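Local coordinates for protein DNA methyltransferase (Nicotiana tabacum, PDB 4ONQ) that probably transfers methyl groups from S-adenosylmethionine to carbon 5 of cytosine in DNA, this chain being its DRM-type catalytic domain, at residues A[103-108]-A[183-188]; A[164-169]-A[174-179]; A[58-63]-A[339-344]; A[51-56]-A[81-86]. The protein carries 5 engineered substitutions. One frame throughout, in Å; residues are numbered along the deposited sequence.

The four contacts form two groups within the DRM-type catalytic domain. Contacts 1 and 2 have centres about 12 Å apart; helix 179-186 of contact 1 follows directly on strand 173-176 of contact 2, and Leu177 CD1 lies 4.0 Å from Leu185 CD1. Contacts 3 and 4, with centres about 9 Å apart, share helix 50-59, which contact 4 packs on strand 79-84 of the seven-stranded mixed sheet; their segments alternate along the chain. Between the groups the centres are about 30 to 38 Å apart, on opposite sides of the chain's centre. Contact 4 closes before contact 1 opens, contact 2 is nested inside contact 1, and contact 3 spans both of these, bringing the C-terminal helix 337-352 back to the N-terminal region.

Contact 1: A[103-108]-A[183-188]; sequences HEALPL and EMLLGF
Ala105 meets Met184 and Leu185 through methyl groups, and no ring presents a face or an edge to the other segment. The flat groups turn to other partners: the His103 ring meets Trp113 edge-to-face, while the Phe188 ring stacks with that of His192. The contact joins two helix ends, the last turn of helix 102-105 and the last turn of helix 179-186, the latter closed by a Schellman motif. It is small, burying 130 Å² in total, and the nearest backbone positions, Ala105 CA and Leu185 CA, are 7.7 Å apart. Ala105 points its single methyl toward the second helix, where two side-chain ends receive it. Met184 CE comes to 3.9 Å from Ala105 CB. Its chain folds to get there: CG sits between the backbone N and the carbonyl carbon (chi1 77°), and the bends that follow place the thioether methyl, not the sulfur, against the alanine. Leu185 supplies the other half, with CD2 at 4.1 Å from Ala105 CB, and its side chain also touches Leu122. No hydrogen bond crosses between the segments, so between these two segments the contact is van der Waals only. The side chain of Leu185 is about 13 Å from the bound sinefungin, too far for direct contact with it. Behind the methyl contact the helix terminates at Gly187, whose phi is 91°. Two backbone bonds return into its last turn, from Gly187 N to Met184 O at 3.1 Å and from Phe188 N to Glu183 O at 2.9 Å.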
loop_
_atom_site.group_PDB
_atom_site.type_symbol
_atom_site.label_atom_id
_atom_site.label_comp_id
_atom_site.label_asym_id
_atom_site.label_seq_id
_atom_site.Cartn_x
_atom_site.Cartn_y
_atom_site.Cartn_z
ATOM N N HIS A 103 -9.548 -16.554 -7.493
ATOM C CA HIS A 103 -9.749 -17.168 -8.756
ATOM C C HIS A 103 -9.671 -16.257 -9.917
ATOM O O HIS A 103 -9.239 -16.687 -10.960
ATOM C CB HIS A 103 -11.060 -17.896 -8.788
ATOM C CG HIS A 103 -11.069 -19.140 -7.986
ATOM N ND1 HIS A 103 -12.185 -19.706 -7.567
ATOM C CD2 HIS A 103 -10.041 -19.925 -7.532
ATOM C CE1 HIS A 103 -11.897 -20.790 -6.876
ATOM N NE2 HIS A 103 -10.583 -20.925 -6.859
ATOM N N GLU A 104 -10.173 -15.039 -9.810
ATOM C CA GLU A 104 -9.965 -14.089 -10.881
ATOM C C GLU A 104 -8.521 -13.662 -11.041
ATOM O O GLU A 104 -8.027 -13.595 -12.132
ATOM C CB GLU A 104 -10.899 -12.862 -10.816
ATOM C CG GLU A 104 -12.173 -13.013 -9.995
ATOM C CD GLU A 104 -13.176 -11.897 -10.212
ATOM O OE1 GLU A 104 -14.103 -12.077 -10.997
ATOM O OE2 GLU A 104 -13.065 -10.841 -9.588
ATOM N N ALA A 105 -7.862 -13.366 -9.935
ATOM C CA ALA A 105 -6.484 -12.917 -9.955
ATOM C C ALA A 105 -5.477 -13.947 -10.406
ATOM O O ALA A 105 -4.567 -13.647 -11.100
ATOM C CB ALA A 105 -6.096 -12.280 -8.646
ATOM N N LEU A 106 -5.682 -15.165 -9.988
ATOM C CA LEU A 106 -4.781 -16.231 -10.255
ATOM C C LEU A 106 -5.519 -17.356 -10.906
ATOM O O LEU A 106 -5.911 -18.282 -10.271
ATOM C CB LEU A 106 -4.228 -16.732 -8.959
ATOM C CG LEU A 106 -3.121 -16.072 -8.185
ATOM C CD1 LEU A 106 -2.391 -14.975 -8.874
ATOM C CD2 LEU A 106 -3.644 -15.569 -6.886
ATOM N N PRO A 107 -5.688 -17.257 -12.201
ATOM C CA PRO A 107 -6.482 -18.188 -13.012
ATOM C C PRO A 107 -6.006 -19.631 -12.907
ATOM O O PRO A 107 -6.829 -20.545 -12.886
ATOM C CB PRO A 107 -6.264 -17.680 -14.439
ATOM C CG PRO A 107 -5.921 -16.245 -14.275
ATOM C CD PRO A 107 -5.117 -16.174 -13.018
ATOM N N LEU A 108 -4.695 -19.836 -12.846
ATOM C CA LEU A 108 -4.149 -21.186 -12.748
ATOM C C LEU A 108 -4.405 -21.821 -11.381
ATOM O O LEU A 108 -4.171 -23.023 -11.182
ATOM C CB LEU A 108 -2.651 -21.190 -13.051
ATOM C CG LEU A 108 -2.234 -20.751 -14.461
ATOM C CD1 LEU A 108 -0.725 -20.854 -14.623
ATOM C CD2 LEU A 108 -2.950 -21.580 -15.510
ATOM N N GLU A 183 3.256 -8.643 -6.691
ATOM C CA GLU A 183 3.357 -7.382 -7.416
ATOM C C GLU A 183 2.022 -6.989 -8.014
ATOM O O GLU A 183 1.595 -5.839 -7.899
ATOM C CB GLU A 183 4.383 -7.482 -8.538
ATOM C CG GLU A 183 5.820 -7.302 -8.097
ATOM C CD GLU A 183 6.798 -7.614 -9.211
ATOM O OE1 GLU A 183 6.354 -8.156 -10.251
ATOM O OE2 GLU A 183 8.004 -7.320 -9.046
ATOM N N MET A 184 1.349 -7.939 -8.649
ATOM C CA MET A 184 0.093 -7.576 -9.266
ATOM C C MET A 184 -1.014 -7.372 -8.234
ATOM O O MET A 184 -1.872 -6.511 -8.413
ATOM C CB MET A 184 -0.302 -8.554 -10.366
ATOM C CG MET A 184 -0.862 -9.846 -9.894
ATOM S SD MET A 184 -2.512 -10.020 -10.561
ATOM C CE MET A 184 -3.492 -9.493 -9.173
ATOM N N LEU A 185 -0.982 -8.135 -7.145
ATOM C CA LEU A 185 -1.979 -7.959 -6.094
ATOM C C LEU A 185 -1.892 -6.561 -5.474
ATOM O O LEU A 185 -2.904 -5.974 -5.104
ATOM C CB LEU A 185 -1.838 -9.034 -5.018
ATOM C CG LEU A 185 -2.279 -10.437 -5.425
ATOM C CD1 LEU A 185 -1.938 -11.428 -4.336
ATOM C CD2 LEU A 185 -3.760 -10.467 -5.752
ATOM N N LEU A 186 -0.679 -6.029 -5.380
ATOM C CA LEU A 186 -0.474 -4.704 -4.805
ATOM C C LEU A 186 -0.638 -3.554 -5.804
ATOM O O LEU A 186 -0.615 -2.392 -5.413
ATOM C CB LEU A 186 0.891 -4.625 -4.123
ATOM C CG LEU A 186 1.001 -5.516 -2.883
ATOM C CD1 LEU A 186 2.429 -5.577 -2.394
ATOM C CD2 LEU A 186 0.070 -5.006 -1.782
ATOM N N GLY A 187 -0.808 -3.875 -7.086
ATOM C CA GLY A 187 -1.028 -2.856 -8.098
ATOM C C GLY A 187 0.238 -2.337 -8.762
ATOM O O GLY A 187 0.230 -1.286 -9.400
ATOM N N PHE A 188 1.332 -3.072 -8.611
ATOM C CA PHE A 188 2.597 -2.681 -9.221
ATOM C C PHE A 188 2.745 -3.290 -10.604
ATOM O O PHE A 188 2.204 -4.360 -10.879
ATOM C CB PHE A 188 3.774 -3.077 -8.323
ATOM C CG PHE A 188 3.939 -2.186 -7.122
ATOM C CD1 PHE A 188 4.606 -0.973 -7.229
ATOM C CD2 PHE A 188 3.411 -2.550 -5.890
ATOM C CE1 PHE A 188 4.755 -0.146 -6.119
ATOM C CE2 PHE A 188 3.552 -1.730 -4.785
ATOM C CZ PHE A 188 4.228 -0.530 -4.897
#

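Contact 2: A[164-169]-A[174-179]; sequences WNLVWV and VAPLEP
Val167 and Ala175 form the hydrogen-bonded pair of a beta hairpin made of strands 166-170 and 173-176, each backbone both giving and receiving. Val167 N reaches Ala175 O at 2.9 Å with an almost straight N-H...O angle of 170°; the return bond from Ala175 N to Val167 O has the same 2.9 Å length but is bent to 147°. Val167 O also receives a CA-H...O contact from Val174 CA at 3.2 Å. At the open end of the hairpin, away from its turn, one water continues the link: it donates to Asn165 O at 2.8 Å and accepts from Leu177 N at 2.8 Å. The aromatic interaction is a CH-pi contact. Val174 CG1 stands 3.3 Å from the centroid of the six-membered ring of Trp168, almost straight above it, placed there by a torsion that sets this methyl opposite its own carbonyl carbon (chi1 -70°). Trp168 meets Trp113 edge-to-face, and its NE1 is hydrogen-bonded to Asp117 OD2. A leucine in place of Trp168 would probably leave the Val174 methyl without its ring face and Asp117 without its indole donor. Apolar contacts fill the rest. Leu166 CD2 lies 4.1 Å from Pro176 CB, and the side chains of Val167 and Leu177 cross at about a right angle, with Val167 CG1 4.0 Å from Leu177 CD2. Ile138 of helix 132-143 packs on Leu166 and Val174, whereas Leu177 leans on helix 179-186. Backbone bonds thus fix the pairing of the strands, while the greasy side chains tie the hairpin to the helices around it.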
loop_
_atom_site.group_PDB
_atom_site.type_symbol
_atom_site.label_atom_id
_atom_site.label_comp_id
_atom_site.label_asym_id
_atom_site.label_seq_id
_atom_site.Cartn_x
_atom_site.Cartn_y
_atom_site.Cartn_z
ATOM N N TRP A 164 -0.330 -18.309 6.066
ATOM C CA TRP A 164 0.814 -18.088 5.190
ATOM C C TRP A 164 0.434 -17.664 3.776
ATOM O O TRP A 164 1.307 -17.524 2.922
ATOM C CB TRP A 164 1.677 -19.350 5.132
ATOM C CG TRP A 164 2.358 -19.646 6.422
ATOM C CD1 TRP A 164 1.914 -20.468 7.416
ATOM C CD2 TRP A 164 3.607 -19.111 6.870
ATOM N NE1 TRP A 164 2.817 -20.487 8.452
ATOM C CE2 TRP A 164 3.864 -19.661 8.142
ATOM C CE3 TRP A 164 4.543 -18.233 6.311
ATOM C CZ2 TRP A 164 5.008 -19.352 8.871
ATOM C CZ3 TRP A 164 5.682 -17.932 7.035
ATOM C CH2 TRP A 164 5.904 -18.487 8.302
ATOM N N ASN A 165 -0.859 -17.459 3.535
ATOM C CA ASN A 165 -1.343 -17.100 2.206
ATOM C C ASN A 165 -0.887 -18.100 1.143
ATOM O O ASN A 165 -0.305 -17.729 0.123
ATOM C CB ASN A 165 -0.931 -15.672 1.837
ATOM C CG ASN A 165 -1.928 -14.633 2.328
ATOM O OD1 ASN A 165 -3.102 -14.935 2.528
ATOM N ND2 ASN A 165 -1.464 -13.400 2.512
ATOM N N LEU A 166 -1.149 -19.378 1.401
ATOM C CA LEU A 166 -0.821 -20.428 0.451
ATOM C C LEU A 166 -1.958 -20.603 -0.539
ATOM O O LEU A 166 -3.123 -20.511 -0.174
ATOM C CB LEU A 166 -0.546 -21.734 1.186
ATOM C CG LEU A 166 0.573 -21.615 2.216
ATOM C CD1 LEU A 166 0.702 -22.904 2.989
ATOM C CD2 LEU A 166 1.893 -21.259 1.551
ATOM N N VAL A 167 -1.613 -20.838 -1.799
ATOM C CA VAL A 167 -2.606 -21.001 -2.845
ATOM C C VAL A 167 -2.402 -22.353 -3.515
ATOM O O VAL A 167 -1.289 -22.862 -3.560
ATOM C CB VAL A 167 -2.500 -19.869 -3.887
ATOM C CG1 VAL A 167 -2.829 -18.518 -3.240
ATOM C CG2 VAL A 167 -1.104 -19.838 -4.504
ATOM N N TRP A 168 -3.480 -22.939 -4.023
ATOM C CA TRP A 168 -3.394 -24.236 -4.684
ATOM C C TRP A 168 -2.883 -24.082 -6.105
ATOM O O TRP A 168 -3.385 -23.252 -6.855
ATOM C CB TRP A 168 -4.751 -24.945 -4.676
ATOM C CG TRP A 168 -5.250 -25.206 -3.291
ATOM C CD1 TRP A 168 -6.023 -24.377 -2.523
ATOM C CD2 TRP A 168 -4.994 -26.369 -2.494
ATOM N NE1 TRP A 168 -6.269 -24.960 -1.299
ATOM C CE2 TRP A 168 -5.649 -26.181 -1.256
ATOM C CE3 TRP A 168 -4.274 -27.551 -2.704
ATOM C CZ2 TRP A 168 -5.607 -27.132 -0.236
ATOM C CZ3 TRP A 168 -4.232 -28.494 -1.691
ATOM C CH2 TRP A 168 -4.895 -28.276 -0.470
ATOM N N VAL A 169 -1.875 -24.875 -6.463
ATOM C CA VAL A 169 -1.286 -24.806 -7.801
ATOM C C VAL A 169 -1.292 -26.158 -8.501
ATOM O O VAL A 169 -0.895 -26.275 -9.656
ATOM C CB VAL A 169 0.155 -24.265 -7.760
ATOM C CG1 VAL A 169 0.152 -22.808 -7.318
ATOM C CG2 VAL A 169 1.011 -25.116 -6.840
ATOM N N VAL A 174 0.042 -26.998 -2.530
ATOM C CA VAL A 174 -0.096 -25.580 -2.244
ATOM C C VAL A 174 1.268 -24.940 -2.344
ATOM O O VAL A 174 2.296 -25.610 -2.220
ATOM C CB VAL A 174 -0.664 -25.295 -0.840
ATOM C CG1 VAL A 174 -2.127 -25.706 -0.757
ATOM C CG2 VAL A 174 0.171 -25.983 0.216
ATOM N N ALA A 175 1.273 -23.631 -2.556
ATOM C CA ALA A 175 2.509 -22.888 -2.726
ATOM C C ALA A 175 2.344 -21.489 -2.169
ATOM O O ALA A 175 1.246 -20.939 -2.167
ATOM C CB ALA A 175 2.879 -22.832 -4.198
ATOM N N PRO A 176 3.439 -20.904 -1.683
ATOM C CA PRO A 176 3.345 -19.473 -1.389
ATOM C C PRO A 176 3.230 -18.684 -2.695
ATOM O O PRO A 176 3.589 -19.205 -3.755
ATOM C CB PRO A 176 4.673 -19.171 -0.692
ATOM C CG PRO A 176 5.622 -20.233 -1.207
ATOM C CD PRO A 176 4.784 -21.456 -1.446
ATOM N N LEU A 177 2.715 -17.460 -2.621
ATOM C CA LEU A 177 2.682 -16.585 -3.784
ATOM C C LEU A 177 4.094 -16.314 -4.294
ATOM O O LEU A 177 5.011 -16.095 -3.503
ATOM C CB LEU A 177 2.033 -15.254 -3.416
ATOM C CG LEU A 177 0.580 -15.331 -2.954
ATOM C CD1 LEU A 177 0.224 -14.073 -2.176
ATOM C CD2 LEU A 177 -0.350 -15.528 -4.152
ATOM N N GLU A 178 4.271 -16.329 -5.611
ATOM C CA GLU A 178 5.530 -15.893 -6.201
ATOM C C GLU A 178 5.491 -14.366 -6.319
ATOM O O GLU A 178 4.410 -13.780 -6.395
ATOM C CB GLU A 178 5.750 -16.561 -7.568
ATOM C CG GLU A 178 6.055 -18.067 -7.501
ATOM C CD GLU A 178 7.403 -18.389 -6.850
ATOM O OE1 GLU A 178 8.407 -17.701 -7.155
ATOM O OE2 GLU A 178 7.456 -19.332 -6.027
ATOM N N PRO A 179 6.666 -13.716 -6.317
ATOM C CA PRO A 179 6.753 -12.251 -6.341
ATOM C C PRO A 179 5.946 -11.536 -7.437
ATOM O O PRO A 179 5.425 -10.468 -7.139
ATOM C CB PRO A 179 8.254 -11.998 -6.517
ATOM C CG PRO A 179 8.898 -13.173 -5.875
ATOM C CD PRO A 179 7.993 -14.339 -6.153
HETATM O O HOH W 1 2.250 -16.510 -0.072
#

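Contact 3: A[58-63]-A[339-344]; sequences SSLYDI and SSYVRI. Engineered in segment 58-63: Ser58 (natural residue Arg), Ser59 (natural residue Phe). Engineered in segment 339-344: Ser339 (natural residue Tyr), Ser340 (natural residue Asp).
The end of helix 50-59 and Leu60, which opens a type I' beta turn to Ile63, rest against helix 337-352, the C-terminal helix of the methyltransferase domain. Val342 provides the middle of the contact, its two methyls spread over Ser59 and Leu60. With CG1 anti to the backbone N (chi1 177°), that methyl meets Ser59 O at 3.7 Å, and CG2 is left to face Leu60 CD2 at 4.0 Å and Ser59 CB at 4.1 Å. Leu60 reaches further with the same CD2, which comes to the edge of the Tyr341 ring, 4.2 Å from Tyr341 CE2 and near the ring plane. Ser59, an engineered residue replacing phenylalanine, turns its OG back to Thr55 O in its own helix, and it is CB that touches Val342. Beyond the two segments, Leu60 and Tyr341 both pack on strand 39-45, and Tyr61 makes a cation-pi contact with Lys349 of helix 337-352. In this engineered form the contact is thus mostly van der Waals, methyls against a methylene, a ring edge and the Ser59 carbonyl, with no directional bond between the segments.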
loop_
_atom_site.group_PDB
_atom_site.type_symbol
_atom_site.label_atom_id
_atom_site.label_comp_id
_atom_site.label_asym_id
_atom_site.label_seq_id
_atom_site.Cartn_x
_atom_site.Cartn_y
_atom_site.Cartn_z
ATOM N N SER A 58 -3.649 13.290 17.409
ATOM C CA SER A 58 -3.255 14.509 18.107
ATOM C C SER A 58 -2.021 15.129 17.471
ATOM O O SER A 58 -1.897 16.351 17.400
ATOM C CB SER A 58 -3.006 14.239 19.595
ATOM O OG SER A 58 -1.795 13.533 19.804
ATOM N N SER A 59 -1.113 14.281 16.995
ATOM C CA SER A 59 0.111 14.760 16.369
ATOM C C SER A 59 -0.168 15.330 14.983
ATOM O O SER A 59 0.562 16.195 14.499
ATOM C CB SER A 59 1.145 13.639 16.277
ATOM O OG SER A 59 1.519 13.186 17.565
ATOM N N LEU A 60 -1.228 14.843 14.348
ATOM C CA LEU A 60 -1.563 15.273 12.994
ATOM C C LEU A 60 -2.841 16.099 12.952
ATOM O O LEU A 60 -3.813 15.724 12.297
ATOM C CB LEU A 60 -1.680 14.073 12.047
ATOM C CG LEU A 60 -0.393 13.320 11.716
ATOM C CD1 LEU A 60 -0.675 12.163 10.768
ATOM C CD2 LEU A 60 0.632 14.263 11.114
ATOM N N TYR A 61 -2.832 17.215 13.671
ATOM C CA TYR A 61 -3.864 18.238 13.540
ATOM C C TYR A 61 -5.277 17.732 13.844
ATOM O O TYR A 61 -6.253 18.203 13.258
ATOM C CB TYR A 61 -3.769 18.871 12.149
ATOM C CG TYR A 61 -2.328 19.120 11.747
ATOM C CD1 TYR A 61 -1.586 20.130 12.346
ATOM C CD2 TYR A 61 -1.701 18.326 10.796
ATOM C CE1 TYR A 61 -0.267 20.354 11.998
ATOM C CE2 TYR A 61 -0.380 18.541 10.442
ATOM C CZ TYR A 61 0.330 19.555 11.045
ATOM O OH TYR A 61 1.642 19.774 10.694
ATOM N N ASP A 62 -5.359 16.764 14.759
ATOM C CA ASP A 62 -6.622 16.239 15.289
ATOM C C ASP A 62 -7.464 15.424 14.309
ATOM O O ASP A 62 -8.539 14.940 14.667
ATOM C CB ASP A 62 -7.463 17.356 15.898
ATOM C CG ASP A 62 -6.743 18.077 17.008
ATOM O OD1 ASP A 62 -6.085 17.396 17.823
ATOM O OD2 ASP A 62 -6.830 19.322 17.060
ATOM N N ILE A 63 -6.968 15.265 13.087
ATOM C CA ILE A 63 -7.675 14.524 12.042
ATOM C C ILE A 63 -7.993 13.076 12.444
ATOM O O ILE A 63 -7.157 12.374 13.016
ATOM C CB ILE A 63 -6.880 14.546 10.714
ATOM C CG1 ILE A 63 -6.623 15.994 10.279
ATOM C CG2 ILE A 63 -7.610 13.771 9.623
ATOM C CD1 ILE A 63 -6.018 16.122 8.896
ATOM N N SER A 339 7.532 10.315 14.339
ATOM C CA SER A 339 7.831 11.624 14.816
ATOM C C SER A 339 8.591 12.347 13.795
ATOM O O SER A 339 8.465 13.520 13.647
ATOM C CB SER A 339 8.649 11.546 16.083
ATOM O OG SER A 339 7.909 10.913 17.096
ATOM N N SER A 340 9.424 11.629 13.103
ATOM C CA SER A 340 10.160 12.231 11.998
ATOM C C SER A 340 9.200 12.726 10.918
ATOM O O SER A 340 9.358 13.834 10.384
ATOM C CB SER A 340 11.159 11.236 11.412
ATOM O OG SER A 340 12.197 10.953 12.336
ATOM N N TYR A 341 8.198 11.908 10.609
ATOM C CA TYR A 341 7.186 12.306 9.638
ATOM C C TYR A 341 6.505 13.600 10.065
ATOM O O TYR A 341 6.370 14.534 9.275
ATOM C CB TYR A 341 6.144 11.202 9.454
ATOM C CG TYR A 341 5.057 11.553 8.464
ATOM C CD1 TYR A 341 5.176 11.212 7.126
ATOM C CD2 TYR A 341 3.910 12.223 8.869
ATOM C CE1 TYR A 341 4.189 11.530 6.219
ATOM C CE2 TYR A 341 2.920 12.550 7.970
ATOM C CZ TYR A 341 3.062 12.200 6.646
ATOM O OH TYR A 341 2.073 12.524 5.744
ATOM N N VAL A 342 6.083 13.646 11.324
ATOM C CA VAL A 342 5.374 14.805 11.855
ATOM C C VAL A 342 6.243 16.065 11.844
ATOM O O VAL A 342 5.806 17.129 11.398
ATOM C CB VAL A 342 4.872 14.529 13.284
ATOM C CG1 VAL A 342 4.205 15.765 13.877
ATOM C CG2 VAL A 342 3.915 13.352 13.274
ATOM N N ARG A 343 7.473 15.926 12.333
ATOM C CA ARG A 343 8.439 17.018 12.360
ATOM C C ARG A 343 8.601 17.606 10.967
ATOM O O ARG A 343 8.543 18.825 10.775
ATOM C CB ARG A 343 9.795 16.506 12.851
ATOM C CG ARG A 343 10.822 17.593 13.122
ATOM C CD ARG A 343 12.239 17.028 13.184
ATOM N NE ARG A 343 12.852 16.946 11.859
ATOM C CZ ARG A 343 13.313 15.827 11.310
ATOM N NH1 ARG A 343 13.242 14.680 11.972
ATOM N NH2 ARG A 343 13.853 15.858 10.099
ATOM N N ILE A 344 8.791 16.727 9.991
ATOM C CA ILE A 344 9.028 17.167 8.621
ATOM C C ILE A 344 7.802 17.821 7.986
ATOM O O ILE A 344 7.914 18.875 7.347
ATOM C CB ILE A 344 9.564 16.013 7.758
ATOM C CG1 ILE A 344 10.971 15.650 8.228
ATOM C CG2 ILE A 344 9.564 16.383 6.288
ATOM C CD1 ILE A 344 11.700 14.731 7.308
#

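Contact 4: A[51-56]-A[81-86]; sequences GVWDTI and GYIHNL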
loop_
_atom_site.group_PDB
_atom_site.type_symbol
_atom_site.label_atom_id
_atom_site.label_comp_id
_atom_site.label_asym_id
_atom_site.label_seq_id
_atom_site.Cartn_x
_atom_site.Cartn_y
_atom_site.Cartn_z
ATOM N N GLY A 51 -4.778 4.145 22.293
ATOM C CA GLY A 51 -3.841 5.208 22.601
ATOM C C GLY A 51 -2.935 5.595 21.450
ATOM O O GLY A 51 -2.562 6.762 21.312
ATOM N N VAL A 52 -2.574 4.622 20.620
ATOM C CA VAL A 52 -1.680 4.892 19.501
ATOM C C VAL A 52 -2.355 5.766 18.447
ATOM O O VAL A 52 -1.793 6.770 18.012
ATOM C CB VAL A 52 -1.150 3.598 18.854
ATOM C CG1 VAL A 52 -0.316 3.926 17.623
ATOM C CG2 VAL A 52 -0.325 2.811 19.856
ATOM N N TRP A 53 -3.561 5.387 18.042
ATOM C CA TRP A 53 -4.298 6.174 17.069
ATOM C C TRP A 53 -4.682 7.532 17.648
ATOM O O TRP A 53 -4.712 8.532 16.929
ATOM C CB TRP A 53 -5.517 5.408 16.552
ATOM C CG TRP A 53 -5.168 4.464 15.437
ATOM C CD1 TRP A 53 -5.188 3.099 15.473
ATOM C CD2 TRP A 53 -4.719 4.823 14.126
ATOM N NE1 TRP A 53 -4.787 2.589 14.262
ATOM C CE2 TRP A 53 -4.495 3.628 13.418
ATOM C CE3 TRP A 53 -4.490 6.042 13.481
ATOM C CZ2 TRP A 53 -4.055 3.617 12.102
ATOM C CZ3 TRP A 53 -4.050 6.026 12.176
ATOM C CH2 TRP A 53 -3.839 4.824 11.499
ATOM N N ASP A 54 -4.957 7.572 18.950
ATOM C CA ASP A 54 -5.160 8.857 19.612
ATOM C C ASP A 54 -3.925 9.753 19.465
ATOM O O ASP A 54 -4.039 10.922 19.088
ATOM C CB ASP A 54 -5.524 8.665 21.085
ATOM C CG ASP A 54 -6.968 8.226 21.278
ATOM O OD1 ASP A 54 -7.791 8.462 20.365
ATOM O OD2 ASP A 54 -7.280 7.654 22.344
ATOM N N THR A 55 -2.753 9.190 19.746
ATOM C CA THR A 55 -1.484 9.904 19.611
ATOM C C THR A 55 -1.256 10.406 18.188
ATOM O O THR A 55 -0.884 11.564 17.977
ATOM C CB THR A 55 -0.290 9.002 19.984
ATOM O OG1 THR A 55 -0.411 8.575 21.346
ATOM C CG2 THR A 55 1.028 9.750 19.799
ATOM N N ILE A 56 -1.473 9.524 17.218
ATOM C CA ILE A 56 -1.284 9.863 15.811
ATOM C C ILE A 56 -2.208 10.999 15.388
ATOM O O ILE A 56 -1.775 11.935 14.716
ATOM C CB ILE A 56 -1.489 8.635 14.897
ATOM C CG1 ILE A 56 -0.352 7.629 15.103
ATOM C CG2 ILE A 56 -1.555 9.057 13.439
ATOM C CD1 ILE A 56 -0.592 6.280 14.438
ATOM N N GLY A 81 -5.318 2.409 8.417
ATOM C CA GLY A 81 -5.844 3.713 8.773
ATOM C C GLY A 81 -5.046 4.801 8.070
ATOM O O GLY A 81 -3.812 4.835 8.151
ATOM N N TYR A 82 -5.751 5.681 7.363
ATOM C CA TYR A 82 -5.113 6.774 6.638
ATOM C C TYR A 82 -5.513 8.127 7.213
ATOM O O TYR A 82 -6.685 8.485 7.216
ATOM C CB TYR A 82 -5.481 6.729 5.152
ATOM C CG TYR A 82 -5.189 5.409 4.476
ATOM C CD1 TYR A 82 -3.985 5.191 3.814
ATOM C CD2 TYR A 82 -6.121 4.381 4.495
ATOM C CE1 TYR A 82 -3.720 3.979 3.187
ATOM C CE2 TYR A 82 -5.867 3.173 3.877
ATOM C CZ TYR A 82 -4.668 2.974 3.224
ATOM O OH TYR A 82 -4.429 1.761 2.622
ATOM N N ILE A 83 -4.534 8.877 7.701
ATOM C CA ILE A 83 -4.775 10.234 8.165
ATOM C C ILE A 83 -4.413 11.187 7.043
ATOM O O ILE A 83 -3.278 11.188 6.581
ATOM C CB ILE A 83 -3.893 10.577 9.374
ATOM C CG1 ILE A 83 -4.064 9.533 10.478
ATOM C CG2 ILE A 83 -4.208 11.986 9.876
ATOM C CD1 ILE A 83 -5.140 9.876 11.478
ATOM N N HIS A 84 -5.364 12.002 6.604
ATOM C CA HIS A 84 -5.081 12.932 5.518
ATOM C C HIS A 84 -5.959 14.180 5.554
ATOM O O HIS A 84 -6.927 14.249 6.307
ATOM C CB HIS A 84 -5.213 12.222 4.169
ATOM C CG HIS A 84 -6.567 11.635 3.927
ATOM N ND1 HIS A 84 -7.583 12.336 3.314
ATOM C CD2 HIS A 84 -7.074 10.413 4.216
ATOM C CE1 HIS A 84 -8.656 11.569 3.232
ATOM N NE2 HIS A 84 -8.374 10.399 3.775
ATOM N N ASN A 85 -5.602 15.165 4.735
ATOM C CA ASN A 85 -6.364 16.401 4.630
ATOM C C ASN A 85 -6.851 16.646 3.201
ATOM O O ASN A 85 -7.010 17.787 2.771
ATOM C CB ASN A 85 -5.534 17.587 5.133
ATOM C CG ASN A 85 -4.283 17.830 4.296
ATOM O OD1 ASN A 85 -3.927 17.028 3.429
ATOM N ND2 ASN A 85 -3.601 18.939 4.567
ATOM N N LEU A 86 -7.081 15.559 2.472
ATOM C CA LEU A 86 -7.543 15.627 1.090
ATOM C C LEU A 86 -9.045 15.808 1.058
ATOM O O LEU A 86 -9.732 15.436 2.007
ATOM C CB LEU A 86 -7.209 14.321 0.364
ATOM C CG LEU A 86 -5.746 13.889 0.374
ATOM C CD1 LEU A 86 -5.604 12.419 -0.011
ATOM C CD2 LEU A 86 -4.949 14.776 -0.562
#
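Trp53 brings the outer edge of its indole against Gly81 of strand 79-84, where CH2 lies 3.3 Å from Gly81 O, near the ring plane, and 3.6 Å from Gly81 CA. The absence of a side chain at Gly81 allows this approach, since a CB there would point at the ring and stand only 2.5 Å from CH2. Ile83 CG1 meets the ring edge in its plane, 3.9 Å from Trp53 CZ3, and also lies 3.9 Å from Ile56 CG2. Ile56 turns its other branch to the indole itself, its CD1 4.0 Å above the plane and toward the rim. Further out, Trp53 NE1 is hydrogen-bonded to Ala46 O and Phe67 meets the ring edge-to-face, which together probably hold the indole's rotation. An alanine at Trp53 would probably open a gap beside Gly81 and leave Ile83 and Phe67 without their aromatic partner. Helix 50-59 runs nearly along strand 79-84: the axes of the short segments approach to 11.0 Å at an angle of 18°. The strand lies between strands 66-69 and 39-45 of the mixed sheet, with backbone hydrogen bonds between Gly81 and Asn44 and between Ile83 and Tyr42, while Tyr82 points away from helix 50-59 and packs on helix 213-220.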